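Local coordinates for UPF0131 protein ykqA (Bacillus subtilis, PDB 2QIK) that probably acts as a gamma-glutamylcyclotransferase, an acyltransferase-type enzyme of the AIG2-like family, although the reaction has not been established for this protein, at residues N2-V7 with G58-A63; P127-A132 with L190-Y195; A215-E220 with C229-V234. One frame throughout, in Å; residues are numbered along the deposited sequence. Where two conformers were deposited one is given.

In the fold
All three contacts pair antiparallel strands, in series along the chain. Contact 1 lies in the N-terminal AIG2-like region, where V7 adjoins L11 of the probable substrate-binding tetrapeptide Y8-L11. Contacts 2 and 3 touch, their centres about 10 Å apart: strand 128-132 has strand 185-193 on one edge and L230 of strand 224-234 on the other, with probable hydrogen bonds F131 N to L230 O and Y129 O to L230 N, both 2.8 Å. A citrate, probably from the crystallisation liquor but perhaps marking a pocket, lies about 4 Å from the Y130 side chain and about 5 Å from that of T231. Contact 1 stands apart, its centre about 29 Å from contact 2's and about 20 Å from contact 3's.

Contact 1 (N2-V7 with G58-A63); sequences NSLLFV and GEVYEA
Strands 3-7 and 55-63 pair antiparallel here in the N-terminal sheet, with S3, L5 and V7 in hydrogen-bonded pairs opposite A63, Y61 and E59. Strand 3-7 lies between strands 55-63 and 90-98, the backbone bonds of L4 and F6 to L95 closing the five strands into a barrel. Six backbone bonds join the two segments; Y61 N to L5 O, 2.8 Å, is nearly straight at 169°. The S3 end has a further link, a water that accepts from S3 OG and donates to A63 O.

On the face carrying L5, V7, E59 and Y61, the V7 and Y61 side chains cross at about a right angle, and in one of the two V7 conformers CG2 comes to 3.7 Å from Y61 CE1. With CG anti to its carbonyl carbon (chi1 -72°), the Y61 ring runs back along its own strand, and its hydroxyl donates to E59 OE2 at 2.8 Å, with the carboxylate oxygen in the ring plane. On the other face the F6 ring leans across to G58, its CZ 3.6 Å from G58 N, while its edge meets V60 CG2. Further along, L4 CD2 approaches V60 CG1 at 4.0 Å and E62 OE1 at 3.5 Å.

V7 leads straight into Y8-L11, the probable substrate-binding tetrapeptide of the gamma-glutamylcyclotransferase fold. The buried E59 carboxylate ties Y61 to the residues just after this tetrapeptide: OE2 takes both the Y61 hydroxyl and the backbone N of K13, and OE1 forms a salt bridge with R12.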
loop_
_atom_site.group_PDB
_atom_site.type_symbol
_atom_site.label_atom_id
_atom_site.label_comp_id
_atom_site.label_asym_id
_atom_site.label_seq_id
_atom_site.Cartn_x
_atom_site.Cartn_y
_atom_site.Cartn_z
ATOM N N ASN A 2 -23.479 -13.282 -1.987
ATOM C CA ASN A 2 -22.143 -12.716 -2.367
ATOM C C ASN A 2 -21.133 -13.309 -1.442
ATOM O O ASN A 2 -21.429 -13.688 -0.316
ATOM C CB ASN A 2 -22.114 -11.175 -2.220
ATOM C CG ASN A 2 -22.924 -10.463 -3.210
ATOM O OD1 ASN A 2 -23.081 -9.223 -3.167
ATOM N ND2 ASN A 2 -23.424 -11.221 -4.175
ATOM N N SER A 3 -19.918 -13.357 -1.914
ATOM C CA SER A 3 -18.834 -13.926 -1.128
ATOM C C SER A 3 -17.660 -12.943 -1.149
ATOM O O SER A 3 -17.278 -12.469 -2.231
ATOM C CB SER A 3 -18.328 -15.215 -1.777
ATOM O OG SER A 3 -19.358 -16.198 -1.872
ATOM N N LEU A 4 -17.006 -12.753 -0.011
ATOM C CA LEU A 4 -15.732 -12.080 -0.003
ATOM C C LEU A 4 -14.695 -12.947 -0.678
ATOM O O LEU A 4 -14.636 -14.154 -0.467
ATOM C CB LEU A 4 -15.297 -11.675 1.383
ATOM C CG LEU A 4 -16.205 -10.705 2.077
ATOM C CD1 LEU A 4 -15.659 -10.457 3.515
ATOM C CD2 LEU A 4 -16.289 -9.377 1.353
ATOM N N LEU A 5 -13.857 -12.306 -1.479
ATOM C CA LEU A 5 -12.832 -12.947 -2.291
ATOM C C LEU A 5 -11.503 -12.191 -2.153
ATOM O O LEU A 5 -11.482 -10.974 -2.370
ATOM C CB LEU A 5 -13.262 -12.938 -3.754
ATOM C CG LEU A 5 -12.192 -13.434 -4.745
ATOM C CD1 LEU A 5 -11.939 -14.880 -4.619
ATOM C CD2 LEU A 5 -12.623 -13.098 -6.160
ATOM N N PHE A 6 -10.480 -12.905 -1.726
ATOM C CA PHE A 6 -9.127 -12.341 -1.619
ATOM C C PHE A 6 -8.339 -12.738 -2.845
ATOM O O PHE A 6 -8.220 -13.916 -3.171
ATOM C CB PHE A 6 -8.449 -12.897 -0.342
ATOM C CG PHE A 6 -7.013 -12.488 -0.161
ATOM C CD1 PHE A 6 -5.995 -13.303 -0.558
ATOM C CD2 PHE A 6 -6.684 -11.287 0.416
ATOM C CE1 PHE A 6 -4.649 -12.961 -0.342
ATOM C CE2 PHE A 6 -5.368 -10.945 0.611
ATOM C CZ PHE A 6 -4.391 -11.780 0.269
ATOM N N VAL A 7 -7.811 -11.720 -3.547
ATOM C CA VAL A 7 -7.031 -11.945 -4.741
ATOM C C VAL A 7 -5.618 -11.397 -4.549
ATOM O O VAL A 7 -5.404 -10.362 -3.958
ATOM C CB VAL A 7 -7.611 -11.337 -6.066
ATOM C CG1 VAL A 7 -8.914 -12.123 -6.426
ATOM C CG2 VAL A 7 -7.833 -9.801 -5.917
ATOM N N GLY A 58 -2.751 -8.785 -0.825
ATOM C CA GLY A 58 -3.707 -8.785 -1.867
ATOM C C GLY A 58 -4.845 -7.819 -1.578
ATOM O O GLY A 58 -4.690 -6.851 -0.842
ATOM N N GLU A 59 -5.999 -8.086 -2.204
ATOM C CA GLU A 59 -7.141 -7.191 -2.193
ATOM C C GLU A 59 -8.393 -8.021 -1.953
ATOM O O GLU A 59 -8.418 -9.203 -2.327
ATOM C CB GLU A 59 -7.281 -6.528 -3.584
ATOM C CG GLU A 59 -6.057 -5.728 -4.003
ATOM C CD GLU A 59 -5.948 -5.430 -5.471
ATOM O OE1 GLU A 59 -4.803 -5.190 -5.964
ATOM O OE2 GLU A 59 -6.893 -5.466 -6.218
ATOM N N VAL A 60 -9.403 -7.414 -1.296
ATOM C CA VAL A 60 -10.666 -8.105 -1.028
ATOM C C VAL A 60 -11.770 -7.485 -1.848
ATOM O O VAL A 60 -11.959 -6.273 -1.815
ATOM C CB VAL A 60 -11.021 -8.064 0.434
ATOM C CG1 VAL A 60 -12.363 -8.734 0.726
ATOM C CG2 VAL A 60 -9.919 -8.668 1.326
ATOM N N TYR A 61 -12.506 -8.328 -2.565
ATOM C CA TYR A 61 -13.662 -7.945 -3.359
ATOM C C TYR A 61 -14.899 -8.687 -2.891
ATOM O O TYR A 61 -14.830 -9.753 -2.289
ATOM C CB TYR A 61 -13.402 -8.299 -4.845
ATOM C CG TYR A 61 -12.399 -7.407 -5.484
ATOM C CD1 TYR A 61 -11.047 -7.667 -5.343
ATOM C CD2 TYR A 61 -12.742 -6.286 -6.207
ATOM C CE1 TYR A 61 -10.091 -6.856 -5.832
ATOM C CE2 TYR A 61 -11.796 -5.444 -6.715
ATOM C CZ TYR A 61 -10.417 -5.749 -6.508
ATOM O OH TYR A 61 -9.471 -4.852 -7.005
ATOM N N GLU A 62 -16.059 -8.086 -3.196
ATOM C CA GLU A 62 -17.316 -8.765 -2.977
ATOM C C GLU A 62 -17.797 -9.347 -4.321
ATOM O O GLU A 62 -18.137 -8.613 -5.226
ATOM C CB GLU A 62 -18.321 -7.762 -2.491
ATOM C CG GLU A 62 -19.650 -8.335 -2.367
ATOM C CD GLU A 62 -20.023 -8.765 -1.084
ATOM O OE1 GLU A 62 -19.227 -9.641 -0.546
ATOM O OE2 GLU A 62 -21.178 -8.247 -0.709
ATOM N N ALA A 63 -17.741 -10.670 -4.434
ATOM C CA ALA A 63 -18.006 -11.404 -5.642
ATOM C C ALA A 63 -19.350 -12.072 -5.621
ATOM O O ALA A 63 -19.658 -12.834 -4.695
ATOM C CB ALA A 63 -16.945 -12.427 -5.873
HETATM O O HOH W 1 -20.711 -15.653 -4.254
#

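Contact 2 (P127-A132 with L190-Y195); sequences PIYYFA and LYRIPY
R192 leaves its strand extended through its first two torsions, then bends at chi3 (-66°), which lays its guanidinium against the end of Y129, whose CG stands anti to the carbonyl carbon at chi1 -75°. The two side chains run side by side in the same direction, with ring and guanidinium planes almost perpendicular. NE donates to Y129 OH at 2.8 Å, and the hydroxyl oxygen lies close to the guanidinium plane; a second bond from NH2 to the same oxygen is weak. NH1 has a salt bridge to D153, so the guanidinium is fixed by two different partners. Nearer the backbone, R192 CG lies 3.8 Å from P127 CB.

L190 shares this face. Its CD1 packs against Y129 CB and F131 CB, 4.0 Å from each, and so fits between two side chains of the opposite strand.

The strands, 128-132 and 185-193, are neighbours in the three-stranded antiparallel sheet of the C-terminal half; strand 128-132 pairs with 185-193 on one edge and meets L230 of strand 224-234 on the other. I128 with I193 and Y130 with Y191 form the hydrogen-bonded pairs, two backbone bonds each; Y191 N to Y130 O, 2.8 Å, is nearly linear.

The face with these four residues is apolar near the backbone. I193 CG1 meets I128 CB at 3.6 Å, and CD1 continues to Y130 CB at 3.9 Å. Y130 and Y191 lie side by side, pointing the same way, and meet through their CD2 atoms, 3.8 Å apart. Beyond that, the edge of the Y191 ring receives A132 CB, and Y191 OH bonds to the carbonyl of C136. F151 meets the Y191 ring edge-to-face, while M120 of helix 115-122 packs on I128.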
loop_
_atom_site.group_PDB
_atom_site.type_symbol
_atom_site.label_atom_id
_atom_site.label_comp_id
_atom_site.label_asym_id
_atom_site.label_seq_id
_atom_site.Cartn_x
_atom_site.Cartn_y
_atom_site.Cartn_z
ATOM N N PRO A 127 9.634 4.889 -15.290
ATOM C CA PRO A 127 9.759 5.456 -13.970
ATOM C C PRO A 127 8.829 4.784 -12.959
ATOM O O PRO A 127 7.981 3.970 -13.316
ATOM C CB PRO A 127 9.266 6.885 -14.186
ATOM C CG PRO A 127 8.279 6.766 -15.260
ATOM C CD PRO A 127 8.849 5.745 -16.208
ATOM N N ILE A 128 8.983 5.179 -11.710
ATOM C CA ILE A 128 8.110 4.864 -10.625
ATOM C C ILE A 128 7.313 6.159 -10.282
ATOM O O ILE A 128 7.965 7.203 -10.162
ATOM C CB ILE A 128 8.982 4.472 -9.432
ATOM C CG1 ILE A 128 9.776 3.176 -9.718
ATOM C CG2 ILE A 128 8.162 4.314 -8.157
ATOM C CD1 ILE A 128 8.911 1.914 -9.965
ATOM N N TYR A 129 5.992 6.064 -10.073
ATOM C CA TYR A 129 5.220 7.184 -9.535
ATOM C C TYR A 129 5.088 6.854 -8.044
ATOM O O TYR A 129 4.443 5.893 -7.645
ATOM C CB TYR A 129 3.884 7.255 -10.255
ATOM C CG TYR A 129 4.103 7.814 -11.632
ATOM C CD1 TYR A 129 4.266 9.187 -11.809
ATOM C CD2 TYR A 129 4.256 7.000 -12.733
ATOM C CE1 TYR A 129 4.528 9.727 -13.061
ATOM C CE2 TYR A 129 4.563 7.520 -13.959
ATOM C CZ TYR A 129 4.670 8.852 -14.141
ATOM O OH TYR A 129 4.968 9.364 -15.386
ATOM N N TYR A 130 5.733 7.667 -7.226
ATOM C CA TYR A 130 5.900 7.496 -5.791
ATOM C C TYR A 130 5.057 8.528 -5.045
ATOM O O TYR A 130 5.245 9.740 -5.201
ATOM C CB TYR A 130 7.366 7.614 -5.384
ATOM C CG TYR A 130 7.583 7.692 -3.887
ATOM C CD1 TYR A 130 7.049 6.756 -3.049
ATOM C CD2 TYR A 130 8.269 8.740 -3.344
ATOM C CE1 TYR A 130 7.136 6.889 -1.685
ATOM C CE2 TYR A 130 8.411 8.886 -1.959
ATOM C CZ TYR A 130 7.817 7.941 -1.141
ATOM O OH TYR A 130 7.883 8.096 0.221
ATOM N N PHE A 131 4.117 8.026 -4.231
ATOM C CA PHE A 131 3.182 8.878 -3.453
ATOM C C PHE A 131 3.663 9.014 -1.999
ATOM O O PHE A 131 3.722 7.999 -1.269
ATOM C CB PHE A 131 1.808 8.276 -3.509
ATOM C CG PHE A 131 0.755 9.070 -2.836
ATOM C CD1 PHE A 131 0.260 10.267 -3.344
ATOM C CD2 PHE A 131 0.186 8.633 -1.651
ATOM C CE1 PHE A 131 -0.731 11.009 -2.664
ATOM C CE2 PHE A 131 -0.761 9.448 -0.989
ATOM C CZ PHE A 131 -1.215 10.552 -1.511
ATOM N N ALA A 132 4.032 10.226 -1.640
ATOM C CA ALA A 132 4.491 10.530 -0.311
ATOM C C ALA A 132 3.432 11.332 0.424
ATOM O O ALA A 132 2.929 12.333 -0.107
ATOM C CB ALA A 132 5.785 11.436 -0.426
ATOM N N LEU A 190 2.867 13.357 -5.334
ATOM C CA LEU A 190 3.274 12.307 -6.244
ATOM C C LEU A 190 4.512 12.754 -6.952
ATOM O O LEU A 190 4.557 13.825 -7.580
ATOM C CB LEU A 190 2.154 12.003 -7.253
ATOM C CG LEU A 190 2.397 10.812 -8.135
ATOM C CD1 LEU A 190 2.361 9.541 -7.289
ATOM C CD2 LEU A 190 1.415 10.731 -9.267
ATOM N N TYR A 191 5.581 11.964 -6.865
ATOM C CA TYR A 191 6.829 12.193 -7.549
ATOM C C TYR A 191 7.026 11.205 -8.701
ATOM O O TYR A 191 6.641 10.044 -8.600
ATOM C CB TYR A 191 8.008 11.967 -6.638
ATOM C CG TYR A 191 8.173 12.848 -5.423
ATOM C CD1 TYR A 191 8.827 14.058 -5.488
ATOM C CD2 TYR A 191 7.765 12.403 -4.201
ATOM C CE1 TYR A 191 9.039 14.826 -4.394
ATOM C CE2 TYR A 191 7.961 13.184 -3.037
ATOM C CZ TYR A 191 8.626 14.375 -3.150
ATOM O OH TYR A 191 8.877 15.136 -2.021
ATOM N N ARG A 192 7.594 11.655 -9.816
ATOM C CA ARG A 192 8.085 10.749 -10.871
ATOM C C ARG A 192 9.583 10.525 -10.589
ATOM O O ARG A 192 10.367 11.482 -10.615
ATOM C CB ARG A 192 7.926 11.399 -12.226
ATOM C CG ARG A 192 8.334 10.528 -13.393
ATOM C CD ARG A 192 8.213 11.190 -14.698
ATOM N NE ARG A 192 6.849 11.442 -14.961
ATOM C CZ ARG A 192 6.199 12.608 -14.818
ATOM N NH1 ARG A 192 6.844 13.712 -14.452
ATOM N NH2 ARG A 192 4.896 12.670 -15.061
ATOM N N ILE A 193 9.942 9.290 -10.271
ATOM C CA ILE A 193 11.321 8.962 -9.897
ATOM C C ILE A 193 11.866 7.829 -10.784
ATOM O O ILE A 193 11.093 6.983 -11.254
ATOM C CB ILE A 193 11.442 8.607 -8.422
ATOM C CG1 ILE A 193 10.808 7.222 -8.099
ATOM C CG2 ILE A 193 10.868 9.663 -7.499
ATOM C CD1 ILE A 193 10.954 6.821 -6.629
ATOM N N PRO A 194 13.174 7.767 -10.984
ATOM C CA PRO A 194 13.736 6.630 -11.644
ATOM C C PRO A 194 13.701 5.406 -10.725
ATOM O O PRO A 194 13.788 5.520 -9.521
ATOM C CB PRO A 194 15.187 7.060 -11.992
ATOM C CG PRO A 194 15.186 8.569 -11.802
ATOM C CD PRO A 194 14.186 8.786 -10.676
ATOM N N TYR A 195 13.673 4.239 -11.353
ATOM C CA TYR A 195 13.856 2.968 -10.656
ATOM C C TYR A 195 15.078 3.013 -9.695
ATOM O O TYR A 195 15.060 2.409 -8.627
ATOM C CB TYR A 195 13.996 1.859 -11.652
ATOM C CG TYR A 195 14.095 0.504 -11.002
ATOM C CD1 TYR A 195 13.038 -0.089 -10.374
ATOM C CD2 TYR A 195 15.286 -0.226 -11.052
ATOM C CE1 TYR A 195 13.135 -1.312 -9.769
ATOM C CE2 TYR A 195 15.395 -1.460 -10.450
ATOM C CZ TYR A 195 14.310 -2.002 -9.838
ATOM O OH TYR A 195 14.452 -3.257 -9.257
#

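Contact 3 (A215-E220 with C229-V234); sequences AFVDVE and CLTFLV
V217 and T231 lie on one face of the hairpin formed by strands 212-221 and 224-234, and their side chains cross at about a right angle, V217 CG2 coming to 4.1 Å from T231 CG2. The T231 hydroxyl stands anti to its backbone N (chi1 -164°), which leaves CG2 to meet the valine while OG1 bonds to the carbonyl oxygen of F131 on strand 128-132. Next to this pair, C229 SG approaches V219 CG2 at 4.0 Å, and C229 CB sits 3.2 Å from V217 O. At the other end of the same face, A215 CB presses on L233 CD1 at 3.5 Å, tighter than usual for two carbons.

On the opposite face, F216 and L230 form the non-hydrogen-bonded pair. They meet loosely, F216 CE1 4.3 Å from L230 CD1, and M120 of helix 115-122 packs against both.

Four backbone bonds hold the strands, two for A215 with T231 and two for V217 with C229. T231 N to A215 O, 2.9 Å, is nearly straight at its hydrogen, yet the donor stands well above the carbonyl plane, as does A215 N over T231 O. The segments run at 127° to each other, well off antiparallel, yet backbone bonding goes on beyond them, from V219 to Y226 and from L233 to R213.

Apart from the backbone, the cross-strand contact is essentially apolar: methyl groups, a thiol and the phenyl ring do the touching. Its one polar end, T231 OG1, turns to F131 O and so joins the hairpin to strand 128-132. A separate tie, the salt bridge from D218 OD2 to K13, links the hairpin to the N-terminal region.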
loop_
_atom_site.group_PDB
_atom_site.type_symbol
_atom_site.label_atom_id
_atom_site.label_comp_id
_atom_site.label_asym_id
_atom_site.label_seq_id
_atom_site.Cartn_x
_atom_site.Cartn_y
_atom_site.Cartn_z
ATOM N N ALA A 215 3.464 -0.644 -0.990
ATOM C CA ALA A 215 2.077 -0.790 -1.274
ATOM C C ALA A 215 1.732 0.028 -2.483
ATOM O O ALA A 215 2.547 0.832 -2.957
ATOM C CB ALA A 215 1.233 -0.393 -0.065
ATOM N N PHE A 216 0.524 -0.117 -2.996
ATOM C CA PHE A 216 0.125 0.500 -4.262
ATOM C C PHE A 216 -1.232 1.193 -4.096
ATOM O O PHE A 216 -2.138 0.605 -3.468
ATOM C CB PHE A 216 0.092 -0.512 -5.404
ATOM C CG PHE A 216 1.447 -1.131 -5.567
ATOM C CD1 PHE A 216 2.409 -0.525 -6.284
ATOM C CD2 PHE A 216 1.803 -2.226 -4.803
ATOM C CE1 PHE A 216 3.718 -1.025 -6.292
ATOM C CE2 PHE A 216 3.087 -2.714 -4.779
ATOM C CZ PHE A 216 4.011 -2.104 -5.570
ATOM N N VAL A 217 -1.332 2.372 -4.661
ATOM C CA VAL A 217 -2.534 3.162 -4.647
ATOM C C VAL A 217 -2.683 3.843 -5.972
ATOM O O VAL A 217 -1.747 4.123 -6.680
ATOM C CB VAL A 217 -2.533 4.214 -3.492
ATOM C CG1 VAL A 217 -2.624 3.535 -2.176
ATOM C CG2 VAL A 217 -1.339 5.162 -3.561
ATOM N N ASP A 218 -3.935 4.161 -6.290
ATOM C CA ASP A 218 -4.298 4.960 -7.501
ATOM C C ASP A 218 -4.655 6.358 -7.023
ATOM O O ASP A 218 -5.432 6.523 -6.079
ATOM C CB ASP A 218 -5.497 4.389 -8.247
ATOM C CG ASP A 218 -5.240 3.058 -8.897
ATOM O OD1 ASP A 218 -4.124 2.507 -8.894
ATOM O OD2 ASP A 218 -6.206 2.529 -9.515
ATOM N N VAL A 219 -4.091 7.413 -7.635
ATOM C CA VAL A 219 -4.311 8.768 -7.169
ATOM C C VAL A 219 -4.620 9.691 -8.288
ATOM O O VAL A 219 -4.340 9.338 -9.427
ATOM C CB VAL A 219 -3.132 9.362 -6.345
ATOM C CG1 VAL A 219 -2.770 8.486 -5.193
ATOM C CG2 VAL A 219 -1.920 9.658 -7.272
ATOM N N GLU A 220 -5.211 10.856 -7.913
ATOM C CA GLU A 220 -5.522 11.880 -8.845
ATOM C C GLU A 220 -4.579 13.049 -8.670
ATOM O O GLU A 220 -4.541 13.574 -7.616
ATOM C CB GLU A 220 -7.003 12.308 -8.758
ATOM C CG GLU A 220 -7.378 12.788 -10.149
ATOM C CD GLU A 220 -8.810 13.194 -10.374
ATOM O OE1 GLU A 220 -9.705 12.780 -9.575
ATOM O OE2 GLU A 220 -8.992 13.920 -11.387
ATOM N N CYS A 229 0.572 3.557 -8.155
ATOM C CA CYS A 229 1.608 4.399 -7.575
ATOM C C CYS A 229 2.146 3.689 -6.322
ATOM O O CYS A 229 1.397 3.092 -5.551
ATOM C CB CYS A 229 1.042 5.718 -7.148
ATOM S SG CYS A 229 0.357 6.655 -8.500
ATOM N N LEU A 230 3.463 3.702 -6.160
ATOM C CA LEU A 230 4.096 3.147 -4.959
ATOM C C LEU A 230 3.914 4.067 -3.783
ATOM O O LEU A 230 4.069 5.284 -3.875
ATOM C CB LEU A 230 5.575 3.056 -5.215
ATOM C CG LEU A 230 6.494 2.654 -4.033
ATOM C CD1 LEU A 230 6.168 1.213 -3.623
ATOM C CD2 LEU A 230 7.886 2.779 -4.372
ATOM N N THR A 231 3.575 3.477 -2.632
ATOM C CA THR A 231 3.643 4.146 -1.348
ATOM C C THR A 231 4.133 3.154 -0.313
ATOM O O THR A 231 4.472 2.034 -0.670
ATOM C CB THR A 231 2.266 4.805 -1.062
ATOM O OG1 THR A 231 2.434 5.758 -0.005
ATOM C CG2 THR A 231 1.229 3.841 -0.640
ATOM N N PHE A 232 4.245 3.586 0.945
ATOM C CA PHE A 232 4.690 2.708 1.996
ATOM C C PHE A 232 3.718 2.812 3.130
ATOM O O PHE A 232 3.234 3.909 3.460
ATOM C CB PHE A 232 6.119 3.069 2.464
ATOM C CG PHE A 232 7.147 2.826 1.434
ATOM C CD1 PHE A 232 7.461 3.802 0.522
ATOM C CD2 PHE A 232 7.766 1.589 1.319
ATOM C CE1 PHE A 232 8.366 3.570 -0.476
ATOM C CE2 PHE A 232 8.691 1.346 0.343
ATOM C CZ PHE A 232 8.984 2.340 -0.568
ATOM N N LEU A 233 3.365 1.644 3.713
ATOM C CA LEU A 233 2.327 1.586 4.817
ATOM C C LEU A 233 2.897 0.830 6.011
ATOM O O LEU A 233 3.690 -0.088 5.840
ATOM C CB LEU A 233 1.041 0.910 4.322
ATOM C CG LEU A 233 0.390 1.575 3.119
ATOM C CD1 LEU A 233 -0.732 0.696 2.595
ATOM C CD2 LEU A 233 -0.046 2.989 3.428
ATOM N N VAL A 234 2.513 1.280 7.211
ATOM C CA VAL A 234 2.997 0.676 8.424
ATOM C C VAL A 234 2.512 -0.744 8.567
ATOM O O VAL A 234 1.354 -1.066 8.336
ATOM C CB VAL A 234 2.547 1.517 9.637
ATOM C CG1 VAL A 234 2.839 0.845 10.959
ATOM C CG2 VAL A 234 3.209 2.855 9.620
#